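Local coordinates for variant surface glycoprotein MITAT 1.1 (Trypanosoma brucei brucei, PDB 5LY9) that forms a dense, antigenically variable coat on the surface of the parasite and so lets the trypanosome evade the immune response of its host, at residues V49-A54 and S351-I356; A98-G103 and A243-E248; N270-P275 and A295-L300. One frame throughout, in Å; residues are numbered along the deposited sequence.

Contact 1. Residues V49-A54 and S351-I356; sequences VSIYLA and SNYEMI
The phenol ring of Tyr353 meets the branch methyl of Ile51 obliquely. Ile51 CG2 lies 3.9 Å from Tyr353 CD2 and 4.2 Å from Tyr353 CE2, and it touches that flank of the ring while the two side chains cross at about a right angle. Elsewhere the ring packs on Pro325 and Ile328, which come from the loop between strands 323-324 and 335-336. The torsion of Ile51 explains the touch: CG2 stands opposite the backbone N while CG1 lies beside it (chi1 -70°). The other half of the contact sits at the root of the tyrosine, where Ala54 CB comes within 3.8 Å of Tyr353 CB. With so small a residue at this point the backbones close to 5.9 Å between Ala54 CA and Tyr353 CA. The side-chain contacts between the two segments are apolar. Ile51 also packs on Leu346, Ile349 and Leu350, one to two turns earlier on helix 343-367. Two polar side chains, Ser351 and Glu354, reach the second subunit: Glu354 OE1 forms a salt bridge with Arg69 NE of that subunit, and Ser351 OG a hydrogen bond with its Arg69 NH2. Helix 343-367 is thus laid along helix 24-55 on one side and against the partner subunit on another, an apolar helix-helix seam within the elongated helical bundle of the dimeric A-type VSG N-terminal domain.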
# COMPACT_ATOMS: atom_id res chain seq x y z
N VAL A 49 -15.75 -20.46 18.15
CA VAL A 49 -16.73 -21.56 17.89
C VAL A 49 -16.01 -22.88 17.82
O VAL A 49 -16.48 -23.87 18.38
CB VAL A 49 -17.62 -21.29 16.66
CG1 VAL A 49 -18.69 -22.34 16.59
CG2 VAL A 49 -18.28 -19.89 16.72
N SER A 50 -14.83 -22.92 17.19
CA SER A 50 -14.05 -24.16 17.10
C SER A 50 -13.64 -24.71 18.46
O SER A 50 -13.69 -25.93 18.70
CB SER A 50 -12.78 -23.97 16.30
OG SER A 50 -13.02 -23.51 14.95
N ILE A 51 -13.21 -23.82 19.36
CA ILE A 51 -12.83 -24.20 20.68
C ILE A 51 -14.04 -24.76 21.47
O ILE A 51 -13.95 -25.79 22.12
CB ILE A 51 -12.23 -22.97 21.45
CG1 ILE A 51 -10.84 -22.57 20.89
CG2 ILE A 51 -12.20 -23.27 22.95
CD1 ILE A 51 -10.46 -21.11 21.18
N TYR A 52 -15.18 -24.08 21.35
CA TYR A 52 -16.38 -24.53 22.04
C TYR A 52 -16.73 -25.96 21.56
O TYR A 52 -17.07 -26.86 22.36
CB TYR A 52 -17.55 -23.65 21.71
CG TYR A 52 -18.78 -24.02 22.48
CD1 TYR A 52 -19.63 -24.96 22.02
CD2 TYR A 52 -19.11 -23.32 23.66
CE1 TYR A 52 -20.77 -25.32 22.77
CE2 TYR A 52 -20.26 -23.63 24.38
CZ TYR A 52 -21.06 -24.62 23.93
OH TYR A 52 -22.21 -24.97 24.66
N LEU A 53 -16.69 -26.18 20.26
CA LEU A 53 -16.97 -27.50 19.73
C LEU A 53 -15.99 -28.53 20.21
O LEU A 53 -16.38 -29.69 20.53
CB LEU A 53 -16.96 -27.47 18.23
CG LEU A 53 -18.15 -26.76 17.61
CD1 LEU A 53 -17.86 -26.38 16.17
CD2 LEU A 53 -19.34 -27.67 17.67
N ALA A 54 -14.70 -28.18 20.16
CA ALA A 54 -13.71 -29.15 20.64
C ALA A 54 -13.86 -29.50 22.10
O ALA A 54 -13.59 -30.67 22.48
CB ALA A 54 -12.32 -28.65 20.38
N SER A 351 -5.47 -25.34 19.76
CA SER A 351 -4.49 -26.43 19.65
C SER A 351 -4.55 -27.40 20.83
O SER A 351 -4.52 -28.60 20.66
CB SER A 351 -3.11 -25.84 19.50
OG SER A 351 -3.02 -24.98 18.37
N ASN A 352 -4.62 -26.83 22.03
CA ASN A 352 -4.65 -27.61 23.26
C ASN A 352 -5.95 -28.44 23.28
O ASN A 352 -5.92 -29.63 23.60
CB ASN A 352 -4.57 -26.67 24.45
CG ASN A 352 -4.13 -27.36 25.71
OD1 ASN A 352 -3.66 -26.73 26.65
ND2 ASN A 352 -4.34 -28.65 25.76
N TYR A 353 -7.08 -27.83 22.93
CA TYR A 353 -8.35 -28.63 22.98
C TYR A 353 -8.46 -29.65 21.90
O TYR A 353 -9.12 -30.62 22.17
CB TYR A 353 -9.64 -27.78 22.99
CG TYR A 353 -9.98 -27.25 24.34
CD1 TYR A 353 -10.42 -28.09 25.36
CD2 TYR A 353 -9.86 -25.91 24.63
CE1 TYR A 353 -10.71 -27.59 26.61
CE2 TYR A 353 -10.10 -25.40 25.88
CZ TYR A 353 -10.58 -26.24 26.86
OH TYR A 353 -10.89 -25.72 28.09
N GLU A 354 -7.88 -29.46 20.71
CA GLU A 354 -7.85 -30.53 19.69
C GLU A 354 -7.04 -31.80 20.25
O GLU A 354 -7.34 -32.99 19.91
CB GLU A 354 -7.29 -30.09 18.35
CG GLU A 354 -8.13 -29.10 17.48
CD GLU A 354 -7.44 -28.65 16.11
OE1 GLU A 354 -6.24 -28.98 15.82
OE2 GLU A 354 -8.12 -27.89 15.31
N MET A 355 -6.00 -31.56 21.03
CA MET A 355 -5.23 -32.64 21.61
C MET A 355 -6.09 -33.34 22.63
O MET A 355 -6.20 -34.57 22.62
CB MET A 355 -3.94 -32.14 22.30
CG MET A 355 -3.03 -33.30 22.72
SD MET A 355 -1.47 -32.68 23.36
CE MET A 355 -1.99 -31.80 24.76
N ILE A 356 -6.72 -32.57 23.48
CA ILE A 356 -7.59 -33.09 24.53
C ILE A 356 -8.72 -33.89 23.94
O ILE A 356 -9.06 -34.98 24.48
CB ILE A 356 -8.13 -31.97 25.42
CG1 ILE A 356 -7.03 -31.43 26.32
CG2 ILE A 356 -9.33 -32.48 26.25
CD1 ILE A 356 -7.34 -30.11 27.00

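Contact 2. Residues A98-G103 and A243-E248; sequences AAYLKG and APAWHE
Leu101 is the main bump of this contact, and the indole of Trp246 is the flat wall it presses on. Leu101 CD1 stands over one face of the indole, 3.7 Å from the centroid of the five-membered ring and only 13° off the ring normal, a clear CH-pi contact. The second methyl sits near the rim of the six-membered ring, with Leu101 CD2 3.9 Å from Trp246 CE3, and the leucine crosses the tryptophan side chain at about a right angle. Leu101 reaches the ring because CG is turned opposite its backbone N (chi1 176°). The smaller bump comes from the other helix: Ala245 CB fits between Leu101 and Tyr100, 4.0 Å from Tyr100 CD2, which it meets obliquely, and 4.4 Å from Leu101 CD1. At this point the backbones are closest, with Leu101 CA and Ala245 CA 5.8 Å apart. Beyond the two segments, Tyr167 meets the indole edge-to-face and Leu14 and Leu17 of helix 8-21 pack on it, while Trp246 NE1 is hydrogen-bonded to Leu214 O, which ties the ring to the loop after strand 211-213. The hydroxyl of Tyr100 is hydrogen-bonded to Asp106 OD2 of the second subunit. The axes of the short segments approach to 9.1 Å and run at 143° to each other. This is oblique packing with the helices running broadly in opposite senses, the short helix 244-254 resting on part of the long helix 62-114, one of those that form the core of the A-type VSG N-terminal domain.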
# COMPACT_ATOMS: atom_id res chain seq x y z
N ALA A 98 -2.07 9.68 -5.28
CA ALA A 98 -2.10 10.98 -4.55
C ALA A 98 -0.69 11.55 -4.39
O ALA A 98 -0.50 12.76 -4.64
CB ALA A 98 -2.75 10.81 -3.17
N ALA A 99 0.28 10.68 -4.04
CA ALA A 99 1.61 11.14 -3.82
C ALA A 99 2.25 11.63 -5.12
O ALA A 99 2.93 12.65 -5.14
CB ALA A 99 2.43 10.04 -3.19
N TYR A 100 1.97 10.96 -6.24
CA TYR A 100 2.56 11.38 -7.52
C TYR A 100 2.05 12.75 -7.95
O TYR A 100 2.82 13.65 -8.33
CB TYR A 100 2.21 10.32 -8.58
CG TYR A 100 2.81 10.58 -9.95
CD1 TYR A 100 4.20 10.82 -10.15
CD2 TYR A 100 1.99 10.62 -11.06
CE1 TYR A 100 4.71 11.02 -11.39
CE2 TYR A 100 2.51 10.82 -12.35
CZ TYR A 100 3.88 11.04 -12.51
OH TYR A 100 4.38 11.28 -13.76
N LEU A 101 0.72 12.92 -7.92
CA LEU A 101 0.09 14.20 -8.21
C LEU A 101 0.59 15.30 -7.25
O LEU A 101 0.97 16.41 -7.72
CB LEU A 101 -1.43 14.06 -8.21
CG LEU A 101 -2.15 15.38 -8.41
CD1 LEU A 101 -1.83 15.94 -9.75
CD2 LEU A 101 -3.66 15.15 -8.24
N LYS A 102 0.69 14.99 -5.96
CA LYS A 102 1.19 15.94 -4.97
C LYS A 102 2.61 16.36 -5.27
O LYS A 102 2.98 17.57 -5.14
CB LYS A 102 1.10 15.34 -3.60
CG LYS A 102 1.59 16.26 -2.55
CD LYS A 102 1.22 15.81 -1.18
CE LYS A 102 2.11 16.31 -0.06
NZ LYS A 102 2.26 17.81 -0.01
N GLY A 103 3.43 15.41 -5.76
CA GLY A 103 4.83 15.77 -6.08
C GLY A 103 4.93 16.76 -7.19
O GLY A 103 5.77 17.68 -7.16
N ALA A 243 -4.97 14.90 -18.66
CA ALA A 243 -4.46 15.18 -17.34
C ALA A 243 -4.38 13.86 -16.60
O ALA A 243 -5.05 13.66 -15.60
CB ALA A 243 -5.37 16.19 -16.64
N PRO A 244 -3.60 12.90 -17.14
CA PRO A 244 -3.67 11.54 -16.57
C PRO A 244 -3.41 11.48 -15.07
O PRO A 244 -4.06 10.67 -14.43
CB PRO A 244 -2.62 10.72 -17.34
CG PRO A 244 -1.80 11.73 -17.99
CD PRO A 244 -2.64 12.95 -18.27
N ALA A 245 -2.42 12.17 -14.53
CA ALA A 245 -2.19 12.05 -13.09
C ALA A 245 -3.39 12.49 -12.26
O ALA A 245 -3.63 11.95 -11.16
CB ALA A 245 -0.95 12.81 -12.65
N TRP A 246 -4.14 13.49 -12.76
CA TRP A 246 -5.35 13.99 -12.08
C TRP A 246 -6.48 12.99 -12.19
O TRP A 246 -7.14 12.72 -11.21
CB TRP A 246 -5.79 15.32 -12.68
CG TRP A 246 -4.76 16.39 -12.51
CD1 TRP A 246 -3.68 16.65 -13.29
CD2 TRP A 246 -4.77 17.41 -11.53
NE1 TRP A 246 -3.02 17.76 -12.86
CE2 TRP A 246 -3.68 18.27 -11.78
CE3 TRP A 246 -5.59 17.69 -10.45
CZ2 TRP A 246 -3.40 19.38 -10.95
CZ3 TRP A 246 -5.30 18.78 -9.64
CH2 TRP A 246 -4.23 19.60 -9.89
N HIS A 247 -6.66 12.41 -13.36
CA HIS A 247 -7.65 11.35 -13.50
C HIS A 247 -7.28 10.17 -12.59
O HIS A 247 -8.17 9.62 -11.95
CB HIS A 247 -7.66 10.84 -14.94
CG HIS A 247 -8.69 9.79 -15.15
ND1 HIS A 247 -8.48 8.49 -14.82
CD2 HIS A 247 -9.98 9.88 -15.54
CE1 HIS A 247 -9.59 7.79 -15.06
NE2 HIS A 247 -10.49 8.60 -15.56
N GLU A 248 -5.99 9.81 -12.52
CA GLU A 248 -5.59 8.67 -11.77
C GLU A 248 -5.80 8.84 -10.26
O GLU A 248 -6.34 7.94 -9.61
CB GLU A 248 -4.12 8.31 -12.07
CG GLU A 248 -3.60 7.19 -11.19
CD GLU A 248 -4.23 5.82 -11.43
OE1 GLU A 248 -5.02 5.61 -12.36
OE2 GLU A 248 -3.91 4.91 -10.66

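Contact 3. Residues N270-P275 and A295-L300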
# COMPACT_ATOMS: atom_id res chain seq x y z
N ASN A 270 -31.73 -11.49 6.40
CA ASN A 270 -32.26 -12.78 6.82
C ASN A 270 -31.28 -13.88 6.45
O ASN A 270 -30.49 -13.79 5.49
CB ASN A 270 -33.58 -13.02 6.13
CG ASN A 270 -34.72 -12.23 6.70
OD1 ASN A 270 -34.58 -11.44 7.60
ND2 ASN A 270 -35.91 -12.55 6.21
N LEU A 271 -31.33 -14.95 7.23
CA LEU A 271 -30.28 -15.99 7.21
C LEU A 271 -30.13 -16.63 5.84
O LEU A 271 -28.98 -16.90 5.41
CB LEU A 271 -30.57 -17.05 8.25
CG LEU A 271 -30.57 -16.51 9.72
CD1 LEU A 271 -30.71 -17.68 10.69
CD2 LEU A 271 -29.28 -15.81 10.05
N ASP A 272 -31.25 -16.78 5.14
CA ASP A 272 -31.21 -17.46 3.86
C ASP A 272 -30.75 -16.51 2.72
O ASP A 272 -30.61 -16.97 1.61
CB ASP A 272 -32.55 -18.09 3.48
CG ASP A 272 -33.65 -17.10 3.37
OD1 ASP A 272 -33.69 -16.13 4.14
OD2 ASP A 272 -34.55 -17.32 2.54
N THR A 273 -30.54 -15.25 3.03
CA THR A 273 -30.01 -14.25 2.09
C THR A 273 -28.56 -13.92 2.33
O THR A 273 -28.01 -13.05 1.66
CB THR A 273 -30.82 -12.94 2.12
OG1 THR A 273 -30.51 -12.16 3.26
CG2 THR A 273 -32.24 -13.18 2.05
N GLN A 274 -27.95 -14.60 3.33
CA GLN A 274 -26.53 -14.47 3.61
C GLN A 274 -25.85 -15.55 2.78
O GLN A 274 -25.97 -16.76 3.06
CB GLN A 274 -26.31 -14.63 5.11
CG GLN A 274 -26.96 -13.55 5.97
CD GLN A 274 -26.66 -13.70 7.42
OE1 GLN A 274 -25.74 -14.39 7.80
NE2 GLN A 274 -27.42 -13.04 8.24
N PRO A 275 -25.20 -15.14 1.67
CA PRO A 275 -24.89 -16.21 0.68
C PRO A 275 -23.88 -17.24 1.17
O PRO A 275 -24.01 -18.43 0.79
CB PRO A 275 -24.38 -15.48 -0.58
CG PRO A 275 -24.31 -14.07 -0.18
CD PRO A 275 -25.03 -13.79 1.09
N ALA A 295 -34.39 -25.93 0.30
CA ALA A 295 -33.96 -26.80 1.38
C ALA A 295 -33.10 -26.05 2.41
O ALA A 295 -33.18 -26.28 3.62
CB ALA A 295 -33.21 -27.99 0.83
N GLU A 296 -32.34 -25.09 1.93
CA GLU A 296 -31.47 -24.32 2.88
C GLU A 296 -32.26 -23.50 3.87
O GLU A 296 -31.95 -23.51 5.10
CB GLU A 296 -30.44 -23.47 2.16
CG GLU A 296 -29.46 -24.26 1.33
CD GLU A 296 -29.94 -24.51 -0.08
OE1 GLU A 296 -31.12 -24.31 -0.39
OE2 GLU A 296 -29.12 -24.94 -0.92
N ALA A 297 -33.25 -22.79 3.36
CA ALA A 297 -34.17 -22.01 4.20
C ALA A 297 -34.90 -22.86 5.23
O ALA A 297 -34.98 -22.50 6.43
CB ALA A 297 -35.18 -21.25 3.34
N THR A 298 -35.38 -24.01 4.80
CA THR A 298 -36.07 -24.95 5.68
C THR A 298 -35.17 -25.45 6.74
O THR A 298 -35.56 -25.48 7.89
CB THR A 298 -36.58 -26.14 4.87
OG1 THR A 298 -37.54 -25.63 3.94
CG2 THR A 298 -37.25 -27.12 5.77
N LYS A 299 -33.92 -25.81 6.40
CA LYS A 299 -32.99 -26.29 7.40
C LYS A 299 -32.63 -25.18 8.38
O LYS A 299 -32.51 -25.40 9.58
CB LYS A 299 -31.73 -26.81 6.73
CG LYS A 299 -30.70 -27.30 7.71
CD LYS A 299 -31.22 -28.52 8.42
CE LYS A 299 -30.08 -29.23 9.00
NZ LYS A 299 -30.52 -30.46 9.76
N LEU A 300 -32.40 -23.95 7.87
CA LEU A 300 -32.11 -22.83 8.76
C LEU A 300 -33.24 -22.57 9.77
O LEU A 300 -32.96 -22.23 10.94
CB LEU A 300 -31.81 -21.51 8.00
CG LEU A 300 -30.52 -21.52 7.18
CD1 LEU A 300 -30.51 -20.42 6.13
CD2 LEU A 300 -29.37 -21.35 8.14
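Leu300 carries the largest share of this contact, followed by Asp272 and Leu271. One methyl of the leucine does the work: Leu300 CD1 lies against the peptide link between the other two, 3.8 Å from Leu271 C and 3.8 Å from Asp272 CA, and 4.0 Å from Leu271 CB. It points there because CG stands opposite its own carbonyl carbon (chi1 -67°), which sends the branch across to the short 3-10 turn 271-273. Asp272 adds its CB, 4.1 Å from Leu300 CD1, and also reaches Ala297, with OD2 4.1 Å from Ala297 CB. Its carboxylate is set between the backbone N and the carbonyl carbon (chi1 60°), and this brings OD2 alongside the alanine methyl. The turn itself is pinned by Asn270 O, which accepts two bonds from Thr273: one from the backbone N, and one from OG1 (2.8 Å) that lies in the carbonyl plane on a lone pair at a C=O...donor angle of 131°. Leu300 also packs on Val281 of helix 275-285, while Leu271 makes backbone hydrogen bonds with Leu307, just beyond helix 295-304. The contact thus rests on shape and dispersion, with no polar bond between the segments; since Asp272 OD2 merely lies near a methyl, it should depend little on the charge of Asp272.

How the contacts relate
The three contacts are spread along an elongated domain. Contacts 1 and 2 lie on opposite sides of the chain's centre, their centres 51 Å apart; their first segments sit on consecutive helices, 24-55 and 62-114, and both touch the second subunit. Contact 3 lies on the same side as contact 1, their centres 27 Å and nearest atoms about 13 Å apart, but no other chain of the assembly touches its segments. Contacts 2 and 3, successive in sequence, both fall between the segments of contact 1. A glycan attached to the protein lies toward the end holding contacts 1 and 3, with N-acetylglucosamine units about 9 Å from the Ile51 side chain and about 11 Å from that of Leu271.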